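Side-chain contact in type III effector HopU1 (Pseudomonas syringae pv. tomato, PDB 3U0J), which probably transfers ADP-ribose from NAD+ to arginine side chains of target proteins, as a type III effector of a plant pathogen: residues 68-71 with 72-75. Sequence-based numbering, arbitrary orientation.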
loop_
_atom_site.group_PDB
_atom_site.type_symbol
_atom_site.label_atom_id
_atom_site.label_comp_id
_atom_site.label_asym_id
_atom_site.label_seq_id
_atom_site.Cartn_x
_atom_site.Cartn_y
_atom_site.Cartn_z
ATOM N N LEU A 68 2.666 -19.085 1.950
ATOM C CA LEU A 68 3.326 -17.951 1.315
ATOM C C LEU A 68 4.837 -18.083 1.379
ATOM O O LEU A 68 5.535 -17.851 0.381
ATOM C CB LEU A 68 2.896 -16.638 1.947
ATOM C CG LEU A 68 1.458 -16.280 1.609
ATOM C CD1 LEU A 68 1.074 -15.023 2.356
ATOM C CD2 LEU A 68 1.281 -16.129 0.099
ATOM N N MET A 69 5.329 -18.464 2.559
ATOM C CA MET A 69 6.756 -18.628 2.810
ATOM C C MET A 69 7.286 -19.615 1.794
ATOM O O MET A 69 8.467 -19.617 1.434
ATOM C CB MET A 69 6.996 -19.134 4.227
ATOM C CG MET A 69 6.878 -18.047 5.295
ATOM S SD MET A 69 8.352 -17.061 5.456
ATOM C CE MET A 69 7.861 -15.686 4.536
ATOM N N ASP A 70 6.387 -20.439 1.295
ATOM C CA ASP A 70 6.792 -21.456 0.372
ATOM C C ASP A 70 6.811 -20.909 -1.060
ATOM O O ASP A 70 7.795 -21.039 -1.776
ATOM C CB ASP A 70 5.873 -22.648 0.507
ATOM C CG ASP A 70 6.423 -23.845 -0.176
ATOM O OD1 ASP A 70 7.553 -24.244 0.210
ATOM O OD2 ASP A 70 5.748 -24.365 -1.102
ATOM N N LYS A 71 5.734 -20.268 -1.476
ATOM C CA LYS A 71 5.693 -19.778 -2.834
ATOM C C LYS A 71 6.764 -18.702 -3.021
ATOM O O LYS A 71 7.330 -18.563 -4.105
ATOM C CB LYS A 71 4.285 -19.285 -3.210
ATOM C CG LYS A 71 4.094 -17.785 -3.363
ATOM C CD LYS A 71 2.780 -17.487 -4.072
ATOM C CE LYS A 71 2.827 -16.183 -4.860
ATOM N NZ LYS A 71 2.363 -16.372 -6.278
ATOM N N PHE A 72 7.074 -17.968 -1.955
ATOM C CA PHE A 72 8.023 -16.863 -2.071
ATOM C C PHE A 72 9.475 -17.218 -1.744
ATOM O O PHE A 72 10.353 -16.357 -1.764
ATOM C CB PHE A 72 7.537 -15.641 -1.288
ATOM C CG PHE A 72 6.389 -14.917 -1.957
ATOM C CD1 PHE A 72 5.181 -14.702 -1.284
ATOM C CD2 PHE A 72 6.502 -14.480 -3.267
ATOM C CE1 PHE A 72 4.123 -14.055 -1.892
ATOM C CE2 PHE A 72 5.450 -13.831 -3.876
ATOM C CZ PHE A 72 4.251 -13.618 -3.183
ATOM N N SER A 73 9.725 -18.492 -1.461
ATOM C CA SER A 73 11.079 -18.969 -1.217
ATOM C C SER A 73 11.430 -19.872 -2.379
ATOM O O SER A 73 12.593 -20.150 -2.633
ATOM C CB SER A 73 11.169 -19.729 0.113
ATOM O OG SER A 73 10.447 -20.948 0.074
ATOM N N ASP A 74 10.390 -20.312 -3.084
ATOM C CA ASP A 74 10.516 -21.131 -4.282
ATOM C C ASP A 74 11.630 -20.589 -5.155
ATOM O O ASP A 74 11.623 -19.430 -5.536
ATOM C CB ASP A 74 9.188 -21.139 -5.050
ATOM C CG ASP A 74 9.127 -22.213 -6.147
ATOM O OD1 ASP A 74 10.113 -22.380 -6.906
ATOM O OD2 ASP A 74 8.059 -22.863 -6.270
ATOM N N LYS A 75 12.583 -21.458 -5.459
ATOM C CA LYS A 75 13.770 -21.116 -6.216
ATOM C C LYS A 75 13.461 -20.486 -7.586
ATOM O O LYS A 75 14.229 -19.632 -8.065
ATOM C CB LYS A 75 14.674 -22.352 -6.298
ATOM C CG LYS A 75 15.386 -22.597 -7.597
ATOM C CD LYS A 75 14.620 -23.583 -8.487
ATOM C CE LYS A 75 15.249 -23.638 -9.898
ATOM N NZ LYS A 75 14.719 -24.733 -10.793
#
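The F72 ring carries the K71 side chain over one face. The site is the C-terminal end of helix 65-71, at the short link to helix 75-80. CG of K71 sits 3.8 Å from the ring centroid, 8° off the ring normal, a CH-pi contact between neighbours in sequence. The two side chains run the same way, and the lysine chain follows the ring outward, with CE of K71 also close to CZ of F72. Beside them, L68 CD2 meets F72 CE1 at 4.0 Å. F77 packs edge-to-face with F72, and C92 of helix 89-99 also touches it.

F72 N donates to L68 O (2.8 Å), four residues back. D70 O accepts two bonds, from S73 N and D74 N, both reaching it from the same face of its carbonyl plane. S73 N sits well above that plane, while D74 N is tilted only 22° from it. D74 is the N-cap of the following helix: its side chain caps a backbone N just past K75, and OD1 also bonds H76 ND1. S73 adds a side-chain bond at the helix end. With chi1 at 67°, its hydroxyl turns back toward the helix, and OG donates to M69 O at 2.7 Å, in the carbonyl plane.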